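Local coordinates for protein purine nucleoside phosphorylase (Bacillus licheniformis, PDB 6DZD) that probably catalyses the phosphorolysis of adenosine, inosine and methylthioadenosine, and probably also deaminates adenosine, as a zinc-binding member of the YfiH/LACC1 family, at residues C190-D195 with S259-R264; D165-I168 with G172-P175. All coordinates share one frame; numbering follows the deposited sequence.

Contact 1: residues C190-D195 with S259-R264. With ZN (zinc ion), chain C.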
ATOM      1  N   CYS A 190      17.748  -2.781  -3.264  1.00 20.29           N
ATOM      2  CA  CYS A 190      17.489  -3.703  -4.367  1.00 19.39           C
ATOM      3  C   CYS A 190      16.842  -3.045  -5.578  1.00 19.20           C
ATOM      4  O   CYS A 190      16.369  -3.773  -6.453  1.00 18.13           O
ATOM      5  CB  CYS A 190      16.585  -4.863  -3.935  1.00 19.14           C
ATOM      6  SG  CYS A 190      16.821  -5.467  -2.269  1.00 19.85           S
ATOM      7  N   TYR A 191      16.758  -1.715  -5.652  1.00 20.26           N
ATOM      8  CA  TYR A 191      15.942  -1.062  -6.681  1.00 20.36           C
ATOM      9  C   TYR A 191      16.760  -0.048  -7.483  1.00 21.94           C
ATOM     10  O   TYR A 191      17.178   0.986  -6.944  1.00 23.82           O
ATOM     11  CB  TYR A 191      14.730  -0.384  -6.049  1.00 20.66           C
ATOM     12  CG  TYR A 191      13.714   0.102  -7.062  1.00 20.12           C
ATOM     13  CD1 TYR A 191      13.288  -0.730  -8.094  1.00 18.46           C
ATOM     14  CD2 TYR A 191      13.174   1.393  -6.989  1.00 21.31           C
ATOM     15  CE1 TYR A 191      12.351  -0.296  -9.022  1.00 17.85           C
ATOM     16  CE2 TYR A 191      12.245   1.829  -7.919  1.00 20.50           C
ATOM     17  CZ  TYR A 191      11.834   0.979  -8.933  1.00 18.79           C
ATOM     18  OH  TYR A 191      10.914   1.394  -9.880  1.00 18.37           O
ATOM     19  N   THR A 192      16.981  -0.332  -8.773  1.00 20.85           N
ATOM     20  CA  THR A 192      17.672   0.610  -9.645  1.00 23.12           C
ATOM     21  C   THR A 192      16.802   0.966 -10.845  1.00 23.27           C
ATOM     22  O   THR A 192      16.056   0.134 -11.350  1.00 20.53           O
ATOM     23  CB  THR A 192      19.041   0.080 -10.127  1.00 22.74           C
ATOM     24  OG1 THR A 192      18.863  -1.092 -10.930  1.00 20.63           O
ATOM     25  CG2 THR A 192      19.975  -0.224  -8.936  1.00 22.38           C
ATOM     26  N   VAL A 193      16.886   2.220 -11.289  1.00 21.14           N
ATOM     27  CA  VAL A 193      15.990   2.758 -12.308  1.00 21.09           C
ATOM     28  C   VAL A 193      16.809   3.501 -13.358  1.00 24.63           C
ATOM     29  O   VAL A 193      17.968   3.852 -13.142  1.00 27.55           O
ATOM     30  CB  VAL A 193      14.905   3.678 -11.704  1.00 21.05           C
ATOM     31  CG1 VAL A 193      13.997   2.870 -10.782  1.00 17.65           C
ATOM     32  CG2 VAL A 193      15.536   4.850 -10.963  1.00 25.09           C
ATOM     33  N   ASP A 194      16.185   3.744 -14.509  1.00 23.38           N
ATOM     34  CA  ASP A 194      16.818   4.484 -15.593  1.00 26.44           C
ATOM     35  C   ASP A 194      16.517   5.983 -15.478  1.00 28.70           C
ATOM     36  O   ASP A 194      15.929   6.453 -14.500  1.00 28.21           O
ATOM     37  CB  ASP A 194      16.397   3.906 -16.953  1.00 24.06           C
ATOM     38  CG  ASP A 194      14.871   3.868 -17.160  1.00 21.09           C
ATOM     39  OD1 ASP A 194      14.126   4.630 -16.492  1.00 21.10           O
ATOM     40  OD2 ASP A 194      14.417   3.065 -18.018  1.00 19.35           O
ATOM     41  N   ASP A 195      16.958   6.751 -16.480  1.00 27.54           N
ATOM     42  CA  ASP A 195      16.664   8.173 -16.542  1.00 28.59           C
ATOM     43  C   ASP A 195      15.187   8.431 -16.670  1.00 26.24           C
ATOM     44  O   ASP A 195      14.687   9.451 -16.178  1.00 26.57           O
ATOM     45  CB  ASP A 195      17.377   8.813 -17.728  1.00 30.06           C
ATOM     46  CG  ASP A 195      18.853   8.985 -17.489  1.00 31.75           C
ATOM     47  OD1 ASP A 195      19.202   9.930 -16.757  1.00 33.08           O
ATOM     48  OD2 ASP A 195      19.651   8.170 -18.008  1.00 31.12           O
ATOM     49  N   SER A 259       8.085 -10.549  -4.012  1.00 20.92           N
ATOM     50  CA  SER A 259       8.781  -9.396  -4.575  1.00 21.94           C
ATOM     51  C   SER A 259       8.807  -9.504  -6.087  1.00 22.31           C
ATOM     52  O   SER A 259       9.337 -10.480  -6.630  1.00 23.07           O
ATOM     53  CB  SER A 259      10.201  -9.275  -4.038  1.00 23.47           C
ATOM     54  OG  SER A 259      10.875  -8.282  -4.781  1.00 24.33           O
ATOM     55  N   HIS A 260       8.271  -8.476  -6.755  1.00 23.38           N
ATOM     56  CA  HIS A 260       8.240  -8.473  -8.210  1.00 23.73           C
ATOM     57  C   HIS A 260       9.649  -8.517  -8.786  1.00 25.37           C
ATOM     58  O   HIS A 260       9.903  -9.227  -9.771  1.00 25.99           O
ATOM     59  CB  HIS A 260       7.487  -7.246  -8.722  1.00 22.81           C
ATOM     60  CG  HIS A 260       7.203  -7.293 -10.192  1.00 22.85           C
ATOM     61  ND1 HIS A 260       7.858  -6.491 -11.104  1.00 23.63           N
ATOM     62  CD2 HIS A 260       6.354  -8.065 -10.912  1.00 22.31           C
ATOM     63  CE1 HIS A 260       7.421  -6.759 -12.321  1.00 23.65           C
ATOM     64  NE2 HIS A 260       6.512  -7.715 -12.233  1.00 23.23           N
ATOM     65  N   ARG A 261      10.587  -7.809  -8.149  1.00 22.54           N
ATOM     66  CA  ARG A 261      11.960  -7.743  -8.650  1.00 24.44           C
ATOM     67  C   ARG A 261      12.728  -9.035  -8.377  1.00 25.90           C
ATOM     68  O   ARG A 261      13.437  -9.548  -9.251  1.00 27.88           O
ATOM     69  CB  ARG A 261      12.683  -6.543  -8.033  1.00 24.19           C
ATOM     70  CG  ARG A 261      14.008  -6.183  -8.721  1.00 26.30           C
ATOM     71  CD  ARG A 261      14.165  -4.678  -8.806  1.00 26.00           C
ATOM     72  NE  ARG A 261      15.521  -4.243  -9.155  1.00 28.09           N
ATOM     73  CZ  ARG A 261      15.794  -3.216  -9.969  1.00 28.94           C
ATOM     74  NH1 ARG A 261      14.797  -2.526 -10.526  1.00 27.85           N
ATOM     75  NH2 ARG A 261      17.060  -2.876 -10.222  1.00 31.10           N
ATOM     76  N   ARG A 262      12.634  -9.550  -7.156  1.00 25.19           N
ATOM     77  CA  ARG A 262      13.379 -10.751  -6.802  1.00 26.73           C
ATOM     78  C   ARG A 262      12.882 -11.970  -7.567  1.00 27.59           C
ATOM     79  O   ARG A 262      13.681 -12.789  -8.021  1.00 29.66           O
ATOM     80  CB  ARG A 262      13.275 -10.993  -5.307  1.00 25.89           C
ATOM     81  CG  ARG A 262      14.093 -12.127  -4.828  1.00 27.64           C
ATOM     82  CD  ARG A 262      13.706 -12.469  -3.421  1.00 26.83           C
ATOM     83  NE  ARG A 262      12.340 -12.974  -3.357  1.00 25.49           N
ATOM     84  CZ  ARG A 262      11.467 -12.669  -2.406  1.00 23.92           C
ATOM     85  NH1 ARG A 262      11.795 -11.831  -1.421  1.00 23.44           N
ATOM     86  NH2 ARG A 262      10.262 -13.210  -2.446  1.00 23.08           N
ATOM     87  N   ASP A 263      11.571 -12.101  -7.731  1.00 27.55           N
ATOM     88  CA  ASP A 263      10.988 -13.302  -8.304  1.00 27.38           C
ATOM     89  C   ASP A 263      10.913 -13.271  -9.831  1.00 28.46           C
ATOM     90  O   ASP A 263      10.396 -14.226 -10.428  1.00 29.47           O
ATOM     91  CB  ASP A 263       9.596 -13.542  -7.697  1.00 25.66           C
ATOM     92  CG  ASP A 263       9.621 -13.616  -6.161  1.00 25.07           C
ATOM     93  OD1 ASP A 263      10.711 -13.772  -5.560  1.00 26.04           O
ATOM     94  OD2 ASP A 263       8.540 -13.535  -5.540  1.00 23.71           O
ATOM     95  N   ARG A 264      11.455 -12.240 -10.483  1.00 32.14           N
ATOM     96  CA  ARG A 264      11.558 -12.222 -11.946  1.00 32.71           C
ATOM     97  C   ARG A 264      10.176 -12.191 -12.611  1.00 31.58           C
ATOM     98  O   ARG A 264       9.921 -12.916 -13.583  1.00 32.05           O
ATOM     99  CB  ARG A 264      12.382 -13.401 -12.476  1.00 34.15           C
TER
HETATM  100 ZN    ZN C 301      16.412  -4.941  -0.191  1.00 23.40          ZN

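Contact 2: residues D165-I168 with G172-P175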
ATOM      1  N   ASP A 165      -4.142  16.228   0.224  1.00 20.24           N
ATOM      2  CA  ASP A 165      -4.853  17.377  -0.330  1.00 21.07           C
ATOM      3  C   ASP A 165      -6.357  17.107  -0.400  1.00 20.84           C
ATOM      4  O   ASP A 165      -7.172  18.023  -0.220  1.00 21.23           O
ATOM      5  CB  ASP A 165      -4.269  17.749  -1.701  1.00 21.90           C
ATOM      6  CG  ASP A 165      -4.654  19.168  -2.134  1.00 22.55           C
ATOM      7  OD1 ASP A 165      -4.373  20.140  -1.373  1.00 22.72           O
ATOM      8  OD2 ASP A 165      -5.259  19.319  -3.232  1.00 22.92           O
ATOM      9  N   MET A 166      -6.737  15.852  -0.681  1.00 21.56           N
ATOM     10  CA  MET A 166      -8.144  15.459  -0.725  1.00 21.46           C
ATOM     11  C   MET A 166      -8.773  15.474   0.660  1.00 20.81           C
ATOM     12  O   MET A 166      -9.955  15.805   0.795  1.00 21.26           O
ATOM     13  CB  MET A 166      -8.295  14.079  -1.364  1.00 21.03           C
ATOM     14  CG  MET A 166      -9.551  13.897  -2.170  1.00 21.76           C
ATOM     15  SD  MET A 166      -9.325  12.685  -3.507  1.00 21.97           S
ATOM     16  CE  MET A 166      -9.023  13.753  -4.919  1.00 23.53           C
ATOM     17  N   TRP A 167      -8.032  15.078   1.697  1.00 19.44           N
ATOM     18  CA  TRP A 167      -8.604  15.150   3.043  1.00 19.73           C
ATOM     19  C   TRP A 167      -8.710  16.595   3.512  1.00 20.71           C
ATOM     20  O   TRP A 167      -9.643  16.959   4.244  1.00 21.50           O
ATOM     21  CB  TRP A 167      -7.778  14.325   4.032  1.00 18.90           C
ATOM     22  CG  TRP A 167      -7.968  12.844   3.856  1.00 18.06           C
ATOM     23  CD1 TRP A 167      -8.509  12.204   2.776  1.00 17.87           C
ATOM     24  CD2 TRP A 167      -7.604  11.830   4.777  1.00 17.45           C
ATOM     25  NE1 TRP A 167      -8.511  10.854   2.976  1.00 17.12           N
ATOM     26  CE2 TRP A 167      -7.961  10.596   4.201  1.00 16.84           C
ATOM     27  CE3 TRP A 167      -7.020  11.842   6.044  1.00 17.56           C
ATOM     28  CZ2 TRP A 167      -7.750   9.385   4.846  1.00 16.29           C
ATOM     29  CZ3 TRP A 167      -6.803  10.646   6.678  1.00 17.11           C
ATOM     30  CH2 TRP A 167      -7.170   9.426   6.077  1.00 16.45           C
ATOM     31  N   ILE A 168      -7.739  17.422   3.125  1.00 19.80           N
ATOM     32  CA  ILE A 168      -7.759  18.819   3.514  1.00 20.56           C
ATOM     33  C   ILE A 168      -8.855  19.552   2.770  1.00 21.33           C
ATOM     34  O   ILE A 168      -9.614  20.323   3.370  1.00 22.55           O
ATOM     35  CB  ILE A 168      -6.384  19.465   3.286  1.00 20.94           C
ATOM     36  CG1 ILE A 168      -5.391  18.944   4.319  1.00 20.50           C
ATOM     37  CG2 ILE A 168      -6.481  20.964   3.397  1.00 21.73           C
ATOM     38  CD1 ILE A 168      -3.990  19.386   4.055  1.00 21.08           C
ATOM     39  N   GLY A 172     -12.141  18.569   5.092  1.00 24.58           N
ATOM     40  CA  GLY A 172     -11.914  19.459   6.210  1.00 25.59           C
ATOM     41  C   GLY A 172     -10.895  18.977   7.210  1.00 24.89           C
ATOM     42  O   GLY A 172     -10.924  19.407   8.367  1.00 26.07           O
ATOM     43  N   SER A 173      -9.975  18.111   6.797  1.00 23.18           N
ATOM     44  CA  SER A 173      -8.935  17.690   7.722  1.00 22.67           C
ATOM     45  C   SER A 173      -7.987  18.849   8.010  1.00 22.87           C
ATOM     46  O   SER A 173      -7.721  19.708   7.161  1.00 22.67           O
ATOM     47  CB  SER A 173      -8.125  16.498   7.175  1.00 20.93           C
ATOM     48  OG  SER A 173      -8.837  15.258   7.242  1.00 20.86           O
ATOM     49  N   ASN A 174      -7.515  18.889   9.240  1.00 23.52           N
ATOM     50  CA  ASN A 174      -6.316  19.634   9.564  1.00 23.51           C
ATOM     51  C   ASN A 174      -5.128  18.717   9.306  1.00 22.02           C
ATOM     52  O   ASN A 174      -5.092  17.605   9.860  1.00 21.75           O
ATOM     53  CB  ASN A 174      -6.348  20.084  11.014  1.00 25.13           C
ATOM     54  CG  ASN A 174      -5.113  20.857  11.434  1.00 25.39           C
ATOM     55  OD1 ASN A 174      -4.100  20.915  10.723  1.00 24.31           O
ATOM     56  ND2 ASN A 174      -5.182  21.437  12.632  1.00 27.06           N
ATOM     57  N   PRO A 175      -4.181  19.096   8.436  1.00 21.18           N
ATOM     58  CA  PRO A 175      -3.052  18.191   8.146  1.00 19.97           C
ATOM     59  C   PRO A 175      -2.226  17.823   9.366  1.00 20.41           C
ATOM     60  O   PRO A 175      -1.582  16.770   9.352  1.00 19.60           O
ATOM     61  CB  PRO A 175      -2.222  18.979   7.127  1.00 19.89           C
ATOM     62  CG  PRO A 175      -2.676  20.368   7.277  1.00 20.82           C
ATOM     63  CD  PRO A 175      -4.110  20.313   7.626  1.00 21.45           C
TER

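Contact 1: residues C190-D195 with S259-R264
R261 reaches across to the chain that follows C189 and C190 and lays one face of its guanidinium group over the backbone of Y191, whose CA stands 3.9 Å above the plane. R261 NH1 gives a hydrogen bond of 3.1 Å to T192 O, taken in the carbonyl plane on a lone pair, with the oxygen tilted 19° from the guanidinium plane. R261 NH2 makes two weak bonds, to the same T192 O and, at the guanidinium edge, to T192 OG1. The hydroxyl is brought there by a chi1 of 64°, which sets OG1 between the backbone N and the carbonyl carbon, and it is shared with E220. An arginine suits the place because its long chain carries several N-H groups to backbone and hydroxyl acceptors together. Strand 192-193 edges a small antiparallel sheet, and just before it C190 SG binds the zinc ion at 2.2 Å in a four-cysteine site completed by C189, C249 and C252. The Y191 ring, turned 75° from the guanidinium, has CD1 3.4 Å from R261 NH1. In the loop, S259 OG accepts from R262 N in an ST motif, and R262 NE forms a salt bridge with D263 OD1 at 2.9 Å.

Contact 2: residues D165-I168 with G172-P175
With chi1 at -72° and chi2 at 173°, I168 carries its CG1 branch beside the backbone N and extends CD1 to the ring of P175, while chi1 of -75° at S173 swings OG toward W167. The I168 methyl CD1 meets the proline ring at P175 CB, 3.6 Å away, and the two side chains cross at about a right angle. The branched isoleucine suits this place because CG1 also lies along S173 O and P175 CD. Cut back to an alanine here, the side chain would lose CG1 and CD1, which would probably leave the P175 ring without its apolar partner and open a gap beside it. S173, a buried residue, has OG 3.5 Å from W167 CB, and the hydroxyl is hydrogen-bonded to D139 of strand 133-139. The W167 indole leads away into the core, edge-to-face with Y117. The backbones are joined by S173 N, which donates to W167 O at 2.8 Å in a nearly straight bond. G172 has positive phi, a conformation easily adopted without a side chain, and it lets the chain turn back at once. The arrangement is that of a helix C-terminus ended by a glycine of positive phi, where the chain leaves helix 159-169 for the loop before strand 179-182 of the mixed sheet.

The two contacts lie on opposite sides of the chain's centre, with their own centres 34 Å apart and nearest atoms about 23 Å apart, so they do not touch. They come in series: contact 2 closes first, at the end of helix 159-169, and the chain then runs through strand 179-182 of a mixed six-stranded sheet to C189 and C190, the second of which opens contact 1. Contact 2 is local, a turn spanning only a few residues, whereas contact 1 joins strand 192-193 to a loop whose nearest residue is 64 positions further on, after strand 243-245. Both belong to the YfiH/LACC1 family domain; contact 1 supplies a zinc ligand, whereas contact 2 lies away from the zinc and potassium sites.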